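PDB 3OBY: protein pelota homolog from Archaeoglobus fulgidus, which may recognise stalled ribosomes, promote release of non-functional ones and breakdown of damaged mRNA, and probably carries metal-dependent endoribonuclease activity in an N-terminal domain of the Sm fold. Local coordinates for residues Asp24-Arg29 against Val70-Phe75; Ala76-Val81 against Asn98-Lys103; Ala288-Leu293 against Met318-Glu323. All blocks are in the same frame, centred on the assembly; numbering follows the deposited sequence.

How the contacts relate
Contacts 1 and 2 belong to the N-terminal domain, which has the RNA-binding Sm fold, and their centres lie about 7 Å apart. In contact 1 helix 22-31 packs on strand 63-72; contact 2 joins strands 79-87 and 94-99 of the same antiparallel sheet, and strand 79-87 is the neighbour of 63-72. Contact 3 comes last along the chain, in eRF1 domain 3, with its centre about 14 Å from that of contact 1 and 15 Å from that of contact 2. Leu293 of contact 3 packs on His73 and Arg74, so the loop after strand 63-72 meets domain 3 in this crystal form of a protein with inter-domain plasticity.

Contact 1 (Asp24-Arg29 against Val70-Phe75); sequences DLWHLR and VEFHRF
Phe72 presents one face of its ring to the aliphatic part of Arg29, whose CG sits 3.7 Å from the ring centroid, close enough to the normal for a CH-pi contact. CB and CD of Arg29 flank that point, so a run of methylenes lies across the phenyl group. The chain is placed there because CG is anti to the backbone N (chi1 -179°); a bend at chi2 then leads the guanidinium past the ring. Its plane stands 81° from that of the ring and meets CE2 of Phe72 at its edge, which rules out a stacked cation-pi pair.

The head of Arg29 ends over the strand backbone, where Val70 O lies over one guanidinium face, 3.1 Å from NH2, at an angle too poor for a hydrogen bond. Val70 adds its CG1 methyl, 3.6 Å from Arg29 O, and this buried branched side chain also packs on Leu79.

Phe72 also reaches Trp26, with CZ 3.5 Å from CD1 of the indole. The two rings are nearly parallel, 14° apart, but slid so far that they barely overlap. Trp26 NE1 is hydrogen-bonded to Asp302 OD1 of helix 301-310, in eRF1 domain 3, and Phe72 touches the same residue.

The 24-29 part of the helix runs roughly antiparallel to 70-72 of the strand, joining helix to sheet in the Sm fold. Since this joint rests on one face of Phe72, the Arg29 methylenes, an indole carbon and a valine methyl, it depends on shape and dispersion, while the guanidinium of the partly exposed Arg29 adds at most a loose electrostatic attraction to Val70 O.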
# COMPACT_ATOMS: atom_id res chain seq x y z
N ASP A 24 -5.42 5.55 -0.71
CA ASP A 24 -6.45 5.00 0.15
C ASP A 24 -7.00 6.09 1.06
O ASP A 24 -8.21 6.32 1.12
CB ASP A 24 -5.87 3.87 1.01
CG ASP A 24 -5.57 2.60 0.22
OD1 ASP A 24 -4.83 1.74 0.77
OD2 ASP A 24 -6.07 2.44 -0.91
N LEU A 25 -6.10 6.76 1.76
CA LEU A 25 -6.48 7.82 2.68
C LEU A 25 -7.31 8.89 1.97
O LEU A 25 -8.30 9.39 2.50
CB LEU A 25 -5.24 8.45 3.30
CG LEU A 25 -5.49 9.18 4.62
CD1 LEU A 25 -6.07 8.20 5.62
CD2 LEU A 25 -4.19 9.78 5.14
N TRP A 26 -6.90 9.23 0.75
CA TRP A 26 -7.61 10.23 -0.04
C TRP A 26 -9.02 9.73 -0.39
O TRP A 26 -9.99 10.50 -0.34
CB TRP A 26 -6.83 10.55 -1.32
CG TRP A 26 -7.44 11.64 -2.11
CD1 TRP A 26 -7.28 12.98 -1.91
CD2 TRP A 26 -8.37 11.50 -3.19
NE1 TRP A 26 -8.06 13.69 -2.80
CE2 TRP A 26 -8.74 12.81 -3.60
CE3 TRP A 26 -8.94 10.40 -3.84
CZ2 TRP A 26 -9.64 13.04 -4.63
CZ3 TRP A 26 -9.84 10.63 -4.87
CH2 TRP A 26 -10.19 11.95 -5.26
N HIS A 27 -9.15 8.45 -0.75
CA HIS A 27 -10.47 7.93 -1.10
C HIS A 27 -11.40 7.85 0.10
O HIS A 27 -12.58 8.18 0.00
CB HIS A 27 -10.36 6.56 -1.77
CG HIS A 27 -9.79 6.61 -3.16
ND1 HIS A 27 -10.33 7.40 -4.15
CD2 HIS A 27 -8.74 5.96 -3.72
CE1 HIS A 27 -9.63 7.24 -5.26
NE2 HIS A 27 -8.67 6.37 -5.03
N LEU A 28 -10.87 7.40 1.24
CA LEU A 28 -11.65 7.28 2.46
C LEU A 28 -12.28 8.61 2.86
O LEU A 28 -13.40 8.64 3.38
CB LEU A 28 -10.77 6.77 3.60
CG LEU A 28 -10.28 5.32 3.56
CD1 LEU A 28 -9.19 5.11 4.59
CD2 LEU A 28 -11.44 4.37 3.80
N ARG A 29 -11.56 9.70 2.62
CA ARG A 29 -12.02 11.04 2.93
C ARG A 29 -13.33 11.39 2.21
O ARG A 29 -14.14 12.16 2.71
CB ARG A 29 -10.94 12.07 2.57
CG ARG A 29 -11.30 13.52 2.87
CD ARG A 29 -12.16 14.12 1.78
NE ARG A 29 -12.59 15.48 2.10
CZ ARG A 29 -13.74 15.82 2.66
NH1 ARG A 29 -14.63 14.90 2.99
NH2 ARG A 29 -14.03 17.10 2.87
N VAL A 70 -15.58 16.01 8.06
CA VAL A 70 -14.48 15.20 7.54
C VAL A 70 -13.56 16.14 6.78
O VAL A 70 -14.02 16.91 5.93
CB VAL A 70 -14.99 14.13 6.56
CG1 VAL A 70 -13.84 13.23 6.14
CG2 VAL A 70 -16.10 13.33 7.18
N GLU A 71 -12.27 16.10 7.08
CA GLU A 71 -11.36 17.00 6.40
C GLU A 71 -9.91 16.58 6.54
O GLU A 71 -9.54 15.93 7.52
CB GLU A 71 -11.53 18.41 6.98
CG GLU A 71 -10.98 18.55 8.40
CD GLU A 71 -11.57 19.74 9.13
OE1 GLU A 71 -11.83 20.78 8.49
OE2 GLU A 71 -11.76 19.63 10.36
N PHE A 72 -9.10 16.95 5.55
CA PHE A 72 -7.68 16.64 5.55
C PHE A 72 -6.97 17.61 6.47
O PHE A 72 -7.39 18.75 6.62
CB PHE A 72 -7.08 16.83 4.16
CG PHE A 72 -7.56 15.86 3.14
CD1 PHE A 72 -7.19 14.51 3.20
CD2 PHE A 72 -8.35 16.29 2.08
CE1 PHE A 72 -7.61 13.62 2.22
CE2 PHE A 72 -8.77 15.40 1.10
CZ PHE A 72 -8.40 14.07 1.17
N HIS A 73 -5.89 17.15 7.10
CA HIS A 73 -5.08 18.00 7.95
C HIS A 73 -4.34 18.93 7.00
O HIS A 73 -4.28 18.66 5.80
CB HIS A 73 -4.08 17.17 8.75
CG HIS A 73 -4.60 16.72 10.08
ND1 HIS A 73 -5.84 16.15 10.24
CD2 HIS A 73 -4.04 16.76 11.31
CE1 HIS A 73 -6.03 15.86 11.51
NE2 HIS A 73 -4.95 16.22 12.19
N ARG A 74 -3.78 20.02 7.51
CA ARG A 74 -3.07 20.95 6.66
C ARG A 74 -1.56 20.76 6.63
O ARG A 74 -0.90 21.12 5.66
CB ARG A 74 -3.36 22.39 7.07
CG ARG A 74 -4.67 22.92 6.57
CD ARG A 74 -4.59 24.44 6.44
NE ARG A 74 -4.61 25.13 7.73
CZ ARG A 74 -4.00 26.29 7.96
NH1 ARG A 74 -3.30 26.88 6.99
NH2 ARG A 74 -4.09 26.86 9.15
N PHE A 75 -1.03 20.16 7.69
CA PHE A 75 0.41 20.00 7.78
C PHE A 75 0.87 18.56 7.97
O PHE A 75 1.90 18.30 8.59
CB PHE A 75 0.92 20.90 8.91
CG PHE A 75 0.43 22.32 8.79
CD1 PHE A 75 0.95 23.15 7.80
CD2 PHE A 75 -0.60 22.79 9.59
CE1 PHE A 75 0.44 24.43 7.62
CE2 PHE A 75 -1.12 24.07 9.40
CZ PHE A 75 -0.60 24.89 8.41

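Contact 2 (Ala76-Val81 against Asn98-Lys103); sequences ANRLRV and NITVGK
Leu79 and Ile99 form the tight part of this contact, an antiparallel hydrogen-bonded pair. Leu79 N gives its proton to Ile99 O at 2.8 Å, nearly straight at 175°, and Ile99 N returns a bond to Leu79 O. Their side chains lie on the same face of the sheet, with the CB atoms 4.0 Å apart. Such bulky apolar groups suit this buried face: Leu79 also meets Arg29 and Ile99 meets Leu25, both from helix 22-31.

The strands are the two arms of a beta hairpin, strands 79-87 and 94-99, at one border of the antiparallel Sm-fold sheet. On the opposite face, Asn98 and Arg80 run side by side as a non-hydrogen-bonded pair, with OD1 of the amide 3.7 Å from Arg80 CB; the guanidinium of Arg80 forms a salt bridge with Glu71.

Past the pairing the contact loosens. The partly exposed Arg78 bends at chi3 (74°) and brings one guanidinium face over Asn98, while the Thr100 methyl CG2 touches its edge, 3.5 Å from NE. Farther along, a water bridges the gap, donating to Asn77 O at 2.7 Å and accepting from Val101 N. Thr100 to Lys103 form a type II turn, and Gly102 readily adopts the positive phi of its third position.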
# COMPACT_ATOMS: atom_id res chain seq x y z
N ALA A 76 0.10 17.63 7.42
CA ALA A 76 0.42 16.22 7.51
C ALA A 76 -0.61 15.40 6.76
O ALA A 76 -1.73 15.85 6.51
CB ALA A 76 0.46 15.78 8.96
N ASN A 77 -0.24 14.18 6.41
CA ASN A 77 -1.13 13.28 5.70
C ASN A 77 -2.01 12.57 6.73
O ASN A 77 -1.73 11.44 7.11
CB ASN A 77 -0.30 12.28 4.89
CG ASN A 77 0.43 12.94 3.73
OD1 ASN A 77 1.60 12.65 3.46
ND2 ASN A 77 -0.27 13.83 3.02
N ARG A 78 -3.05 13.26 7.18
CA ARG A 78 -3.97 12.73 8.17
C ARG A 78 -5.38 13.22 7.89
O ARG A 78 -5.60 14.38 7.54
CB ARG A 78 -3.58 13.18 9.59
CG ARG A 78 -2.13 12.97 9.97
CD ARG A 78 -1.86 13.45 11.38
NE ARG A 78 -2.42 12.54 12.38
CZ ARG A 78 -2.91 12.93 13.55
NH1 ARG A 78 -2.91 14.21 13.89
NH2 ARG A 78 -3.38 12.02 14.40
N LEU A 79 -6.35 12.32 8.05
CA LEU A 79 -7.75 12.64 7.82
C LEU A 79 -8.42 12.89 9.16
O LEU A 79 -8.42 12.02 10.02
CB LEU A 79 -8.41 11.47 7.09
CG LEU A 79 -9.85 11.58 6.62
CD1 LEU A 79 -10.05 12.85 5.82
CD2 LEU A 79 -10.19 10.37 5.78
N ARG A 80 -8.96 14.09 9.35
CA ARG A 80 -9.62 14.41 10.61
C ARG A 80 -11.12 14.16 10.55
O ARG A 80 -11.84 14.83 9.80
CB ARG A 80 -9.38 15.86 11.02
CG ARG A 80 -10.03 16.22 12.35
CD ARG A 80 -9.92 17.70 12.69
NE ARG A 80 -8.53 18.13 12.74
CZ ARG A 80 -7.98 18.98 11.88
NH1 ARG A 80 -8.71 19.49 10.90
NH2 ARG A 80 -6.70 19.32 12.00
N VAL A 81 -11.59 13.18 11.32
CA VAL A 81 -13.00 12.85 11.37
C VAL A 81 -13.54 13.20 12.75
O VAL A 81 -13.08 12.67 13.77
CB VAL A 81 -13.23 11.35 11.11
CG1 VAL A 81 -14.72 11.04 11.18
CG2 VAL A 81 -12.68 10.97 9.75
N ASN A 98 -8.46 10.69 14.19
CA ASN A 98 -7.48 11.08 13.16
C ASN A 98 -6.98 9.85 12.42
O ASN A 98 -6.23 9.04 12.97
CB ASN A 98 -6.29 11.84 13.78
CG ASN A 98 -6.63 13.27 14.16
OD1 ASN A 98 -7.20 14.02 13.37
ND2 ASN A 98 -6.27 13.66 15.38
N ILE A 99 -7.39 9.70 11.17
CA ILE A 99 -6.97 8.56 10.37
C ILE A 99 -5.68 8.77 9.60
O ILE A 99 -5.52 9.77 8.89
CB ILE A 99 -8.05 8.17 9.34
CG1 ILE A 99 -9.42 8.16 10.01
CG2 ILE A 99 -7.73 6.82 8.74
CD1 ILE A 99 -9.47 7.36 11.30
N THR A 100 -4.75 7.84 9.75
CA THR A 100 -3.48 7.90 9.02
C THR A 100 -3.26 6.53 8.36
O THR A 100 -3.94 5.56 8.70
CB THR A 100 -2.28 8.21 9.94
OG1 THR A 100 -2.15 7.19 10.93
CG2 THR A 100 -2.46 9.54 10.62
N VAL A 101 -2.33 6.43 7.42
CA VAL A 101 -2.06 5.15 6.76
C VAL A 101 -1.68 4.12 7.81
O VAL A 101 -1.05 4.45 8.81
CB VAL A 101 -0.88 5.23 5.75
CG1 VAL A 101 -1.23 6.14 4.60
CG2 VAL A 101 0.37 5.74 6.44
N GLY A 102 -2.09 2.88 7.58
CA GLY A 102 -1.77 1.81 8.52
C GLY A 102 -2.68 1.70 9.73
O GLY A 102 -2.58 0.74 10.49
N LYS A 103 -3.57 2.67 9.92
CA LYS A 103 -4.48 2.62 11.06
C LYS A 103 -5.82 2.03 10.69
O LYS A 103 -6.39 2.33 9.64
CB LYS A 103 -4.71 4.01 11.64
CG LYS A 103 -5.65 4.01 12.83
CD LYS A 103 -5.80 5.40 13.41
CE LYS A 103 -6.40 5.37 14.80
NZ LYS A 103 -6.33 6.73 15.41
O HOH W 1 -1.14 8.85 6.78

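Contact 3 (Ala288-Leu293 against Met318-Glu323); sequences ADEFLL and MSTEFE
Thr320 and Asp289 bury more surface here than any other residues of the contact, and they meet where a beta-alpha-beta crossover opens and closes. Strand 282-288 runs straight into helix 289-295; after a second helix, 301-310, the chain returns along strand 314-318, parallel to the first and beside it in the sheet. The two segments therefore start at the carboxyl ends of neighbouring parallel strands, where Ala288 is bridged to Met318, and continue into a helix and a turn.

Asp289 is the first residue of its helix, and Ala288 is the N-cap. The aspartate CG falls between the backbone N and the carbonyl carbon (chi1 63°), which carries the carboxylate toward the loop after strand 314-318. There OD1 accepts the backbone N-H of Thr320 at 2.8 Å, along a line close to straight (165°) that comes from above the carboxylate plane, 46° out of it. The N-H of Glu290 adds a weak bond to the same oxygen. An acid suits this place, since the start of a helix would be expected to favour a negative charge.

Thr320 brings a hydroxyl and a methyl group. Its OG1 lies between two carboxylates, 3.1 Å from Asp289 OD1 and 2.8 Å from Glu290 OE2, within hydrogen-bonding distance of both. The extended Glu290 chain crosses Thr320 at about a right angle to get there. Thr320 stands in the type I turn from Ser319 to Phe322 that leads into helix 323-330, whose Met329 touches Ala288, Glu290 and Thr320. From the N-terminal domain, Leu22 packs on Asp289 and Ser319.

Next to the polar cluster, Asp289 N donates to Met318 O at 2.8 Å, and the Thr320 methyl CG2 rests 3.9 Å from Ala288 CB.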
# COMPACT_ATOMS: atom_id res chain seq x y z
N ALA A 288 2.23 14.81 -6.09
CA ALA A 288 3.03 14.75 -4.86
C ALA A 288 2.18 15.22 -3.68
O ALA A 288 1.44 16.21 -3.78
CB ALA A 288 4.27 15.62 -4.98
N ASP A 289 2.27 14.51 -2.56
CA ASP A 289 1.48 14.86 -1.39
C ASP A 289 1.65 16.32 -0.99
O ASP A 289 0.67 16.98 -0.65
CB ASP A 289 1.81 13.91 -0.23
CG ASP A 289 3.25 14.01 0.24
OD1 ASP A 289 4.12 14.44 -0.55
OD2 ASP A 289 3.51 13.64 1.40
N GLU A 290 2.88 16.83 -1.06
CA GLU A 290 3.12 18.23 -0.70
C GLU A 290 2.30 19.16 -1.59
O GLU A 290 1.79 20.19 -1.14
CB GLU A 290 4.59 18.59 -0.85
CG GLU A 290 5.47 18.23 0.33
CD GLU A 290 6.91 18.66 0.11
OE1 GLU A 290 7.11 19.78 -0.41
OE2 GLU A 290 7.83 17.87 0.45
N PHE A 291 2.19 18.79 -2.86
CA PHE A 291 1.45 19.60 -3.81
C PHE A 291 0.01 19.74 -3.38
O PHE A 291 -0.54 20.84 -3.38
CB PHE A 291 1.51 18.97 -5.20
CG PHE A 291 0.83 19.78 -6.27
CD1 PHE A 291 1.49 20.86 -6.85
CD2 PHE A 291 -0.45 19.46 -6.71
CE1 PHE A 291 0.88 21.59 -7.87
CE2 PHE A 291 -1.07 20.18 -7.72
CZ PHE A 291 -0.40 21.26 -8.30
N LEU A 292 -0.61 18.62 -3.03
CA LEU A 292 -2.01 18.67 -2.61
C LEU A 292 -2.19 19.61 -1.42
O LEU A 292 -3.08 20.46 -1.41
CB LEU A 292 -2.52 17.28 -2.25
CG LEU A 292 -2.70 16.32 -3.43
CD1 LEU A 292 -3.14 14.98 -2.90
CD2 LEU A 292 -3.71 16.88 -4.41
N LEU A 293 -1.32 19.46 -0.42
CA LEU A 293 -1.39 20.28 0.77
C LEU A 293 -1.30 21.78 0.49
O LEU A 293 -2.08 22.56 1.02
CB LEU A 293 -0.27 19.87 1.73
CG LEU A 293 -0.43 18.49 2.35
CD1 LEU A 293 0.68 18.25 3.35
CD2 LEU A 293 -1.80 18.38 3.02
N MET A 318 1.89 10.28 -4.52
CA MET A 318 3.19 9.86 -3.99
C MET A 318 3.62 10.77 -2.85
O MET A 318 3.42 11.98 -2.88
CB MET A 318 4.25 9.90 -5.10
CG MET A 318 3.80 9.31 -6.44
SD MET A 318 5.14 9.38 -7.63
CE MET A 318 4.44 8.50 -8.99
N SER A 319 4.21 10.16 -1.83
CA SER A 319 4.68 10.90 -0.68
C SER A 319 6.09 11.41 -0.88
O SER A 319 7.00 10.64 -1.15
CB SER A 319 4.66 10.01 0.56
OG SER A 319 5.41 10.60 1.60
N THR A 320 6.28 12.71 -0.72
CA THR A 320 7.61 13.30 -0.86
C THR A 320 8.59 12.76 0.19
O THR A 320 9.75 13.18 0.23
CB THR A 320 7.56 14.81 -0.76
OG1 THR A 320 6.90 15.19 0.46
CG2 THR A 320 6.78 15.39 -1.94
N GLU A 321 8.12 11.84 1.03
CA GLU A 321 8.98 11.23 2.05
C GLU A 321 9.95 10.28 1.37
O GLU A 321 11.02 9.99 1.89
CB GLU A 321 8.16 10.44 3.07
CG GLU A 321 8.99 9.88 4.24
CD GLU A 321 8.21 8.95 5.16
OE1 GLU A 321 7.05 9.28 5.52
OE2 GLU A 321 8.75 7.89 5.54
N PHE A 322 9.55 9.79 0.19
CA PHE A 322 10.37 8.85 -0.57
C PHE A 322 10.88 9.48 -1.86
O PHE A 322 10.51 10.61 -2.20
CB PHE A 322 9.56 7.60 -0.85
CG PHE A 322 8.90 7.04 0.37
CD1 PHE A 322 9.66 6.46 1.38
CD2 PHE A 322 7.52 7.16 0.54
CE1 PHE A 322 9.05 6.01 2.54
CE2 PHE A 322 6.91 6.71 1.70
CZ PHE A 322 7.68 6.13 2.71
N GLU A 323 11.72 8.75 -2.58
CA GLU A 323 12.30 9.27 -3.81
C GLU A 323 11.31 9.60 -4.94
O GLU A 323 11.36 10.69 -5.51
CB GLU A 323 13.38 8.32 -4.32
CG GLU A 323 14.53 8.11 -3.33
CD GLU A 323 15.16 9.41 -2.85
OE1 GLU A 323 15.88 10.06 -3.63
OE2 GLU A 323 14.93 9.79 -1.68